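Local coordinates for protein N-acetyltransferase (Staphylococcus aureus subsp. aureus, PDB 4M85) that probably transfers an acetyl group from acetyl-coenzyme A to an amine, as members of the GNAT superfamily do, at residues V145-I153 against L175-V185; A43-R54 against Y84-L93. All blocks are in the same frame, centred on the assembly; numbering follows the deposited sequence.

Interaction 1: V145-I153 against L175-V185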
loop_
_atom_site.group_PDB
_atom_site.type_symbol
_atom_site.label_atom_id
_atom_site.label_comp_id
_atom_site.label_asym_id
_atom_site.label_seq_id
_atom_site.Cartn_x
_atom_site.Cartn_y
_atom_site.Cartn_z
ATOM N N VAL A 145 11.570 -1.464 15.505
ATOM C CA VAL A 145 11.982 -1.385 14.095
ATOM C C VAL A 145 12.038 0.047 13.584
ATOM O O VAL A 145 11.475 0.969 14.186
ATOM C CB VAL A 145 11.092 -2.233 13.144
ATOM C CG1 VAL A 145 11.193 -3.715 13.468
ATOM C CG2 VAL A 145 9.630 -1.797 13.191
ATOM N N LYS A 146 12.729 0.214 12.466
ATOM C CA LYS A 146 12.721 1.463 11.718
ATOM C C LYS A 146 11.675 1.365 10.625
ATOM O O LYS A 146 11.800 0.545 9.711
ATOM C CB LYS A 146 14.096 1.743 11.104
ATOM C CG LYS A 146 14.117 2.968 10.196
ATOM C CD LYS A 146 15.441 3.731 10.259
ATOM C CE LYS A 146 16.596 3.011 9.580
ATOM N NZ LYS A 146 16.290 2.730 8.160
ATOM N N TRP A 147 10.639 2.198 10.733
ATOM C CA TRP A 147 9.606 2.275 9.721
ATOM C C TRP A 147 9.987 3.306 8.679
ATOM O O TRP A 147 10.627 4.329 8.977
ATOM C CB TRP A 147 8.260 2.613 10.354
ATOM C CG TRP A 147 7.809 1.648 11.394
ATOM C CD1 TRP A 147 8.120 1.678 12.703
ATOM C CD2 TRP A 147 6.924 0.535 11.222
ATOM N NE1 TRP A 147 7.526 0.653 13.363
ATOM C CE2 TRP A 147 6.772 -0.066 12.482
ATOM C CE3 TRP A 147 6.245 -0.007 10.130
ATOM C CZ2 TRP A 147 5.984 -1.185 12.685
ATOM C CZ3 TRP A 147 5.466 -1.122 10.328
ATOM C CH2 TRP A 147 5.349 -1.714 11.602
ATOM N N SER A 148 9.644 3.026 7.437
ATOM C CA SER A 148 9.848 3.993 6.366
ATOM C C SER A 148 8.624 4.157 5.465
ATOM O O SER A 148 7.745 3.302 5.425
ATOM C CB SER A 148 11.067 3.611 5.520
ATOM O OG SER A 148 10.821 2.484 4.717
ATOM N N LEU A 149 8.584 5.281 4.750
ATOM C CA LEU A 149 7.576 5.519 3.738
ATOM C C LEU A 149 8.051 6.538 2.730
ATOM O O LEU A 149 9.052 7.232 2.951
ATOM C CB LEU A 149 6.230 5.915 4.342
ATOM C CG LEU A 149 6.055 7.197 5.129
ATOM C CD1 LEU A 149 6.072 8.423 4.215
ATOM C CD2 LEU A 149 4.745 7.141 5.921
ATOM N N ASN A 150 7.329 6.599 1.622
ATOM C CA ASN A 150 7.631 7.503 0.529
ATOM C C ASN A 150 6.473 8.451 0.240
ATOM O O ASN A 150 5.403 8.030 -0.155
ATOM C CB ASN A 150 7.966 6.676 -0.701
ATOM C CG ASN A 150 9.327 6.019 -0.604
ATOM O OD1 ASN A 150 10.297 6.637 -0.164
ATOM N ND2 ASN A 150 9.416 4.766 -1.043
ATOM N N CYS A 151 6.694 9.742 0.441
ATOM C CA CYS A 151 5.622 10.750 0.365
ATOM C C CYS A 151 5.798 11.594 -0.883
ATOM O O CYS A 151 6.805 12.279 -1.035
ATOM C CB CYS A 151 5.693 11.662 1.593
ATOM S SG CYS A 151 4.399 12.930 1.719
ATOM N N ASP A 152 4.804 11.581 -1.749
ATOM C CA ASP A 152 4.762 12.491 -2.904
ATOM C C ASP A 152 5.181 13.916 -2.489
ATOM O O ASP A 152 4.580 14.516 -1.612
ATOM C CB ASP A 152 3.350 12.498 -3.507
ATOM C CG ASP A 152 3.171 13.553 -4.646
ATOM O OD1 ASP A 152 4.168 14.003 -5.260
ATOM O OD2 ASP A 152 2.011 13.932 -4.900
ATOM N N ILE A 153 6.210 14.452 -3.150
ATOM C CA ILE A 153 6.729 15.775 -2.825
ATOM C C ILE A 153 5.694 16.887 -3.035
ATOM O O ILE A 153 5.852 17.986 -2.505
ATOM C CB ILE A 153 8.038 16.114 -3.587
ATOM C CG1 ILE A 153 7.793 16.294 -5.087
ATOM C CG2 ILE A 153 9.103 15.046 -3.345
ATOM C CD1 ILE A 153 8.889 17.111 -5.723
ATOM N N LEU A 175 10.308 7.463 -8.509
ATOM C CA LEU A 175 9.594 6.227 -8.758
ATOM C C LEU A 175 8.580 6.484 -9.837
ATOM O O LEU A 175 7.699 7.328 -9.664
ATOM C CB LEU A 175 8.867 5.768 -7.480
ATOM C CG LEU A 175 9.744 5.369 -6.297
ATOM C CD1 LEU A 175 8.862 4.962 -5.118
ATOM C CD2 LEU A 175 10.642 4.218 -6.670
ATOM N N TYR A 176 8.710 5.757 -10.949
ATOM C CA TYR A 176 7.813 5.878 -12.094
ATOM C C TYR A 176 7.549 7.338 -12.478
ATOM O O TYR A 176 6.415 7.765 -12.580
ATOM C CB TYR A 176 6.525 5.096 -11.804
ATOM C CG TYR A 176 6.849 3.716 -11.243
ATOM C CD1 TYR A 176 7.249 2.688 -12.084
ATOM C CD2 TYR A 176 6.810 3.468 -9.882
ATOM C CE1 TYR A 176 7.563 1.436 -11.597
ATOM C CE2 TYR A 176 7.135 2.224 -9.373
ATOM C CZ TYR A 176 7.505 1.212 -10.235
ATOM O OH TYR A 176 7.838 -0.019 -9.753
ATOM N N LYS A 177 8.626 8.094 -12.664
ATOM C CA LYS A 177 8.563 9.480 -13.139
ATOM C C LYS A 177 7.893 10.466 -12.171
ATOM O O LYS A 177 7.466 11.541 -12.606
ATOM C CB LYS A 177 7.857 9.589 -14.520
ATOM C CG LYS A 177 8.279 8.566 -15.584
ATOM C CD LYS A 177 9.757 8.663 -15.965
ATOM C CE LYS A 177 9.989 9.666 -17.090
ATOM N NZ LYS A 177 11.356 10.270 -17.006
ATOM N N HIS A 178 7.765 10.109 -10.891
ATOM C CA HIS A 178 7.349 11.080 -9.877
ATOM C C HIS A 178 8.332 11.031 -8.722
ATOM O O HIS A 178 8.910 9.973 -8.421
ATOM C CB HIS A 178 5.913 10.839 -9.383
ATOM C CG HIS A 178 4.865 11.024 -10.440
ATOM N ND1 HIS A 178 3.837 10.125 -10.643
ATOM C CD2 HIS A 178 4.692 12.000 -11.367
ATOM C CE1 HIS A 178 3.077 10.535 -11.643
ATOM N NE2 HIS A 178 3.574 11.671 -12.100
ATOM N N MET A 179 8.543 12.184 -8.100
ATOM C CA MET A 179 9.486 12.316 -7.002
ATOM C C MET A 179 8.790 12.167 -5.630
ATOM O O MET A 179 7.671 12.663 -5.402
ATOM C CB MET A 179 10.185 13.681 -7.089
ATOM C CG MET A 179 11.619 13.697 -6.598
ATOM S SD MET A 179 12.769 12.562 -7.445
ATOM C CE MET A 179 12.336 12.887 -9.128
ATOM N N TYR A 180 9.467 11.482 -4.721
ATOM C CA TYR A 180 8.945 11.225 -3.390
ATOM C C TYR A 180 9.974 11.560 -2.302
ATOM O O TYR A 180 11.172 11.325 -2.468
ATOM C CB TYR A 180 8.584 9.747 -3.251
ATOM C CG TYR A 180 7.483 9.286 -4.177
ATOM C CD1 TYR A 180 7.753 8.937 -5.488
ATOM C CD2 TYR A 180 6.172 9.206 -3.736
ATOM C CE1 TYR A 180 6.746 8.507 -6.323
ATOM C CE2 TYR A 180 5.164 8.781 -4.559
ATOM C CZ TYR A 180 5.454 8.442 -5.855
ATOM O OH TYR A 180 4.445 8.033 -6.698
ATOM N N HIS A 181 9.490 12.032 -1.164
ATOM C CA HIS A 181 10.329 12.177 0.030
ATOM C C HIS A 181 10.428 10.827 0.718
ATOM O O HIS A 181 9.408 10.276 1.137
ATOM C CB HIS A 181 9.695 13.151 1.016
ATOM C CG HIS A 181 9.603 14.561 0.523
ATOM N ND1 HIS A 181 10.715 15.353 0.319
ATOM C CD2 HIS A 181 8.529 15.357 0.300
ATOM C CE1 HIS A 181 10.326 16.559 -0.058
ATOM N NE2 HIS A 181 9.006 16.589 -0.072
ATOM N N HIS A 182 11.640 10.298 0.855
ATOM C CA HIS A 182 11.847 9.092 1.650
ATOM C C HIS A 182 11.939 9.522 3.110
ATOM O O HIS A 182 12.775 10.360 3.465
ATOM C CB HIS A 182 13.100 8.343 1.203
ATOM C CG HIS A 182 13.204 6.966 1.772
ATOM N ND1 HIS A 182 12.461 5.904 1.295
ATOM C CD2 HIS A 182 13.924 6.484 2.809
ATOM C CE1 HIS A 182 12.744 4.824 1.995
ATOM N NE2 HIS A 182 13.628 5.150 2.920
ATOM N N LEU A 183 11.066 8.970 3.940
ATOM C CA LEU A 183 10.938 9.339 5.353
ATOM C C LEU A 183 11.119 8.121 6.254
ATOM O O LEU A 183 10.705 7.023 5.901
ATOM C CB LEU A 183 9.548 9.927 5.611
ATOM C CG LEU A 183 9.140 11.128 4.752
ATOM C CD1 LEU A 183 7.747 11.629 5.091
ATOM C CD2 LEU A 183 10.142 12.239 4.945
ATOM N N ILE A 184 11.722 8.326 7.426
ATOM C CA ILE A 184 11.912 7.257 8.409
ATOM C C ILE A 184 11.557 7.671 9.829
ATOM O O ILE A 184 11.681 8.853 10.192
ATOM C CB ILE A 184 13.359 6.765 8.413
ATOM C CG1 ILE A 184 14.321 7.952 8.615
ATOM C CG2 ILE A 184 13.661 6.068 7.100
ATOM C CD1 ILE A 184 15.564 7.613 9.408
ATOM N N VAL A 185 11.173 6.691 10.647
ATOM C CA VAL A 185 10.961 6.912 12.075
ATOM C C VAL A 185 11.515 5.743 12.893
ATOM O O VAL A 185 11.476 4.600 12.428
ATOM C CB VAL A 185 9.482 7.161 12.404
ATOM C CG1 VAL A 185 8.624 5.996 11.981
ATOM C CG2 VAL A 185 9.296 7.418 13.899
HETATM O O HOH W 1 7.920 18.985 -0.999
#

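Interaction 2: A43-R54 against Y84-L93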
loop_
_atom_site.group_PDB
_atom_site.type_symbol
_atom_site.label_atom_id
_atom_site.label_comp_id
_atom_site.label_asym_id
_atom_site.label_seq_id
_atom_site.Cartn_x
_atom_site.Cartn_y
_atom_site.Cartn_z
ATOM N N ALA A 43 -6.804 -9.255 -10.624
ATOM C CA ALA A 43 -5.411 -9.581 -10.325
ATOM C C ALA A 43 -4.974 -9.133 -8.920
ATOM O O ALA A 43 -4.294 -9.895 -8.214
ATOM C CB ALA A 43 -4.498 -9.011 -11.373
ATOM N N ILE A 44 -5.317 -7.895 -8.540
ATOM C CA ILE A 44 -4.928 -7.367 -7.229
ATOM C C ILE A 44 -5.626 -8.160 -6.141
ATOM O O ILE A 44 -5.020 -8.486 -5.138
ATOM C CB ILE A 44 -5.242 -5.843 -7.082
ATOM C CG1 ILE A 44 -4.452 -5.016 -8.084
ATOM C CG2 ILE A 44 -4.907 -5.315 -5.708
ATOM C CD1 ILE A 44 -5.128 -3.701 -8.464
ATOM N N GLU A 45 -6.900 -8.484 -6.347
ATOM C CA GLU A 45 -7.655 -9.289 -5.422
ATOM C C GLU A 45 -6.935 -10.617 -5.164
ATOM O O GLU A 45 -6.812 -11.059 -4.027
ATOM C CB GLU A 45 -9.046 -9.600 -5.979
ATOM C CG GLU A 45 -10.007 -8.416 -6.067
ATOM C CD GLU A 45 -11.181 -8.689 -6.991
ATOM O OE1 GLU A 45 -11.361 -9.855 -7.374
ATOM O OE2 GLU A 45 -11.926 -7.738 -7.365
ATOM N N LYS A 46 -6.473 -11.252 -6.231
ATOM C CA LYS A 46 -5.771 -12.524 -6.077
ATOM C C LYS A 46 -4.443 -12.318 -5.366
ATOM O O LYS A 46 -4.020 -13.188 -4.599
ATOM C CB LYS A 46 -5.548 -13.189 -7.448
ATOM C CG LYS A 46 -6.798 -13.812 -8.030
ATOM C CD LYS A 46 -6.611 -14.160 -9.506
ATOM C CE LYS A 46 -7.729 -15.060 -10.009
ATOM N NZ LYS A 46 -7.901 -14.927 -11.477
ATOM N N SER A 47 -3.792 -11.172 -5.637
ATOM C CA SER A 47 -2.516 -10.809 -5.013
ATOM C C SER A 47 -2.610 -10.758 -3.481
ATOM O O SER A 47 -1.587 -10.882 -2.804
ATOM C CB SER A 47 -1.970 -9.485 -5.545
ATOM O OG SER A 47 -2.569 -8.323 -4.968
ATOM N N CYS A 48 -3.827 -10.560 -2.968
ATOM C CA CYS A 48 -4.075 -10.408 -1.529
ATOM C C CYS A 48 -4.154 -11.737 -0.797
ATOM O O CYS A 48 -3.913 -11.745 0.397
ATOM C CB CYS A 48 -5.395 -9.635 -1.269
ATOM S SG CYS A 48 -5.408 -7.889 -1.770
ATOM N N VAL A 49 -4.498 -12.836 -1.489
ATOM C CA VAL A 49 -4.740 -14.137 -0.844
ATOM C C VAL A 49 -3.965 -15.319 -1.435
ATOM O O VAL A 49 -3.592 -16.202 -0.698
ATOM C CB VAL A 49 -6.264 -14.516 -0.768
ATOM C CG1 VAL A 49 -7.007 -13.616 0.199
ATOM C CG2 VAL A 49 -6.943 -14.504 -2.121
ATOM N N ASP A 50 -3.652 -15.311 -2.737
ATOM C CA ASP A 50 -3.172 -16.522 -3.408
ATOM C C ASP A 50 -1.658 -16.730 -3.347
ATOM O O ASP A 50 -1.160 -17.825 -3.638
ATOM C CB ASP A 50 -3.678 -16.534 -4.869
ATOM C CG ASP A 50 -5.190 -16.686 -4.946
ATOM O OD1 ASP A 50 -5.769 -17.174 -3.955
ATOM O OD2 ASP A 50 -5.815 -16.342 -5.967
ATOM N N ALA A 51 -0.934 -15.688 -2.953
ATOM C CA ALA A 51 0.507 -15.741 -2.813
ATOM C C ALA A 51 0.886 -14.533 -1.969
ATOM O O ALA A 51 0.084 -13.619 -1.818
ATOM C CB ALA A 51 1.174 -15.669 -4.176
ATOM N N THR A 52 2.107 -14.496 -1.468
ATOM C CA THR A 52 2.532 -13.401 -0.607
ATOM C C THR A 52 3.176 -12.280 -1.397
ATOM O O THR A 52 4.403 -12.084 -1.367
ATOM C CB THR A 52 3.424 -13.904 0.540
ATOM O OG1 THR A 52 2.773 -15.018 1.138
ATOM C CG2 THR A 52 3.605 -12.839 1.625
ATOM N N TYR A 53 2.304 -11.562 -2.106
ATOM C CA TYR A 53 2.640 -10.388 -2.864
ATOM C C TYR A 53 2.763 -9.232 -1.850
ATOM O O TYR A 53 2.441 -9.399 -0.673
ATOM C CB TYR A 53 1.571 -10.120 -3.966
ATOM C CG TYR A 53 1.929 -8.935 -4.797
ATOM C CD1 TYR A 53 3.103 -8.912 -5.500
ATOM C CD2 TYR A 53 1.119 -7.808 -4.834
ATOM C CE1 TYR A 53 3.478 -7.805 -6.224
ATOM C CE2 TYR A 53 1.474 -6.694 -5.572
ATOM C CZ TYR A 53 2.668 -6.693 -6.261
ATOM O OH TYR A 53 3.088 -5.591 -6.980
ATOM N N ARG A 54 3.301 -8.106 -2.289
ATOM C CA ARG A 54 3.308 -6.860 -1.490
ATOM C C ARG A 54 1.991 -6.638 -0.734
ATOM O O ARG A 54 1.970 -6.366 0.495
ATOM C CB ARG A 54 3.524 -5.673 -2.422
ATOM C CG ARG A 54 4.948 -5.457 -2.911
ATOM C CD ARG A 54 4.931 -4.422 -4.012
ATOM N NE ARG A 54 6.195 -4.300 -4.736
ATOM C CZ ARG A 54 7.184 -3.456 -4.432
ATOM N NH1 ARG A 54 7.100 -2.629 -3.390
ATOM N NH2 ARG A 54 8.260 -3.418 -5.202
ATOM N N TYR A 84 8.573 -10.336 -2.259
ATOM C CA TYR A 84 7.121 -10.117 -2.310
ATOM C C TYR A 84 6.636 -9.770 -3.733
ATOM O O TYR A 84 5.634 -10.326 -4.224
ATOM C CB TYR A 84 6.708 -9.035 -1.299
ATOM C CG TYR A 84 7.036 -9.384 0.143
ATOM C CD1 TYR A 84 6.885 -10.676 0.616
ATOM C CD2 TYR A 84 7.507 -8.414 1.026
ATOM C CE1 TYR A 84 7.172 -10.997 1.926
ATOM C CE2 TYR A 84 7.805 -8.726 2.342
ATOM C CZ TYR A 84 7.636 -10.015 2.783
ATOM O OH TYR A 84 7.946 -10.348 4.096
ATOM N N GLU A 85 7.343 -8.851 -4.377
ATOM C CA GLU A 85 7.011 -8.406 -5.739
ATOM C C GLU A 85 7.012 -9.554 -6.754
ATOM O O GLU A 85 6.154 -9.640 -7.605
ATOM C CB GLU A 85 8.010 -7.325 -6.187
ATOM C CG GLU A 85 7.868 -6.861 -7.639
ATOM C CD GLU A 85 6.524 -6.216 -7.921
ATOM O OE1 GLU A 85 5.812 -5.905 -6.953
ATOM O OE2 GLU A 85 6.190 -6.026 -9.113
ATOM N N LYS A 86 8.016 -10.422 -6.663
ATOM C CA LYS A 86 8.135 -11.566 -7.578
ATOM C C LYS A 86 6.959 -12.524 -7.432
ATOM O O LYS A 86 6.566 -13.188 -8.395
ATOM C CB LYS A 86 9.463 -12.284 -7.343
ATOM C CG LYS A 86 9.829 -13.304 -8.395
ATOM C CD LYS A 86 11.278 -13.728 -8.208
ATOM C CE LYS A 86 11.679 -14.901 -9.102
ATOM N NZ LYS A 86 11.324 -14.653 -10.526
ATOM N N ALA A 87 6.349 -12.570 -6.253
ATOM C CA ALA A 87 5.230 -13.481 -6.018
ATOM C C ALA A 87 4.008 -13.206 -6.908
ATOM O O ALA A 87 3.161 -14.083 -7.070
ATOM C CB ALA A 87 4.826 -13.483 -4.541
ATOM N N TRP A 88 3.942 -12.012 -7.505
ATOM C CA TRP A 88 2.957 -11.709 -8.519
ATOM C C TRP A 88 2.866 -12.812 -9.593
ATOM O O TRP A 88 1.779 -13.116 -10.099
ATOM C CB TRP A 88 3.277 -10.376 -9.162
ATOM C CG TRP A 88 2.236 -9.871 -10.100
ATOM C CD1 TRP A 88 2.228 -9.981 -11.462
ATOM C CD2 TRP A 88 1.072 -9.117 -9.754
ATOM N NE1 TRP A 88 1.118 -9.353 -11.984
ATOM C CE2 TRP A 88 0.391 -8.818 -10.958
ATOM C CE3 TRP A 88 0.536 -8.663 -8.551
ATOM C CZ2 TRP A 88 -0.800 -8.093 -10.978
ATOM C CZ3 TRP A 88 -0.637 -7.955 -8.574
ATOM C CH2 TRP A 88 -1.301 -7.683 -9.785
ATOM N N GLU A 89 4.013 -13.415 -9.905
ATOM C CA GLU A 89 4.096 -14.465 -10.904
ATOM C C GLU A 89 3.382 -15.783 -10.550
ATOM O O GLU A 89 3.118 -16.612 -11.431
ATOM C CB GLU A 89 5.559 -14.712 -11.222
ATOM C CG GLU A 89 6.250 -13.481 -11.784
ATOM C CD GLU A 89 7.629 -13.785 -12.341
ATOM O OE1 GLU A 89 8.370 -14.585 -11.692
ATOM O OE2 GLU A 89 7.946 -13.227 -13.431
ATOM N N LEU A 90 3.040 -15.970 -9.276
ATOM C CA LEU A 90 2.316 -17.161 -8.828
ATOM C C LEU A 90 0.799 -17.011 -8.891
ATOM O O LEU A 90 0.076 -17.920 -8.479
ATOM C CB LEU A 90 2.738 -17.525 -7.395
ATOM C CG LEU A 90 4.275 -17.624 -7.206
ATOM C CD1 LEU A 90 4.670 -17.903 -5.767
ATOM C CD2 LEU A 90 4.821 -18.696 -8.129
ATOM N N LEU A 91 0.301 -15.876 -9.386
ATOM C CA LEU A 91 -1.152 -15.640 -9.450
ATOM C C LEU A 91 -1.736 -16.254 -10.717
ATOM O O LEU A 91 -1.023 -16.436 -11.707
ATOM C CB LEU A 91 -1.459 -14.125 -9.406
ATOM C CG LEU A 91 -0.889 -13.373 -8.207
ATOM C CD1 LEU A 91 -1.195 -11.874 -8.242
ATOM C CD2 LEU A 91 -1.394 -14.021 -6.914
ATOM N N ASP A 92 -3.032 -16.566 -10.678
ATOM C CA ASP A 92 -3.735 -17.152 -11.815
ATOM C C ASP A 92 -4.327 -16.024 -12.656
ATOM O O ASP A 92 -5.448 -15.572 -12.391
ATOM C CB ASP A 92 -4.864 -18.086 -11.358
ATOM C CG ASP A 92 -4.411 -19.103 -10.332
ATOM O OD1 ASP A 92 -3.350 -19.754 -10.528
ATOM O OD2 ASP A 92 -5.140 -19.267 -9.330
ATOM N N LEU A 93 -3.573 -15.606 -13.671
ATOM C CA LEU A 93 -3.819 -14.386 -14.417
ATOM C C LEU A 93 -3.896 -14.643 -15.922
ATOM O O LEU A 93 -3.200 -15.509 -16.443
ATOM C CB LEU A 93 -2.709 -13.380 -14.151
ATOM C CG LEU A 93 -2.543 -12.932 -12.690
ATOM C CD1 LEU A 93 -1.429 -11.905 -12.613
ATOM C CD2 LEU A 93 -3.851 -12.370 -12.131
HETATM O O HOH W 2 -4.613 -16.633 -8.158
#

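Interaction 1: V145-I153 against L175-V185
I153, N150 and H181 lose the most surface where residues 145-153 meet 175-185. The CG2 methyl of I153 sits over the middle of one face of the H181 imidazole: CG2 of I153 stands 3.6 Å from the ring centroid and 11° off its normal, a CH-pi contact. With I153 CG1 between the backbone N and the carbonyl carbon, CG2 is turned to the ring while CD1 reaches CB of M179. A water at the ring edge of H181 joins NE2 to the carbonyl O of I153, and ND1 is taken by Q172, so both ring nitrogens are engaged and the rotation of the imidazole is fixed.

N150 reaches across the sheet surface to its pair partner: ND1 of H182 donates to OD1 of N150 at 2.7 Å, with an N-H...O angle of 149° and the amide and ring planes 48° apart. The donor is tilted from the carbonyl plane, away from the ideal direction, although the bond is short. ND2 of N150 bonds the hydroxyl of Y115 and the carbonyl of E108, so the amide is held at both ends; NE2 of H182 bonds E113, which holds the ring at its other nitrogen.

Between the two faces the backbones form a regular antiparallel pairing. L149 with L183 and C151 with H181 are hydrogen-bonded pairs, with L183 N to L149 O at 2.8 Å and H181 N to C151 O at 2.7 Å; S148-I184, N150-H182 and D152-Y180 are non-hydrogen-bonded. CD1 of L149 meets CD1 of L183 at 3.7 Å.

The L149, C151 and L183 side chains pack on Y162 of helix 156-164. In the mixed central sheet of the GNAT fold, strand 147-152 runs parallel to 114-121 on one side and antiparallel to 178-184 on the other, and 168-175 follows at the edge.

Interaction 2: A43-R54 against Y84-L93
Y53 and R54 converge on one carboxylate oxygen, OE1 of E85. OH of Y53 donates to OE1 of E85 at 2.7 Å on the syn side, whereas NE of R54 forms a salt bridge to that oxygen from above the carboxylate plane, at 2.8 Å with an N-H...O angle of 155°. Two donors thus grip OE1, and T102 and L104 bind OE2, which restricts rotation of the carboxylate. At the other end K46, its chain extended beyond CG, brings NZ to the carbonyl O of D92 at 2.7 Å. A water bridges the D50 carboxylate and the backbone N of D92.

These bonds tie helix 37-49 and the loop after it to helix 81-86 and D92. In this GNAT fold the two helices precede and follow the hairpin of strands 60-65 and 68-77.

Aromatic packing brings in the 3-10 segment 88-90: the edge of W88 points at the face of Y53, centroids 4.9 Å apart and planes at 61°. Apolar contacts surround it, with S47 CB 3.6 Å from CZ3 of W88 and A43 CB 3.5 Å from CD2 of L93, while both delta carbons of L91 lie against residues 43-51.

Interaction 1 is a strand pair inside the sheet, whereas interaction 2 joins helix ends and loops; they share no secondary-structure element. Their centres are 23 Å apart, on opposite sides of the chain's centre, and their nearest atoms stay about 6 Å apart. Both are only partly buried and bury similar areas, 856 and 829 Å². The evidence for cohesion differs: seven backbone hydrogen bonds cross interaction 1, while the three direct hydrogen bonds across interaction 2 all start from side chains, one belonging to a salt bridge. The polar side chains differ too, an amide and an imidazole in the first against carboxylate, lysine and guanidinium groups in the second.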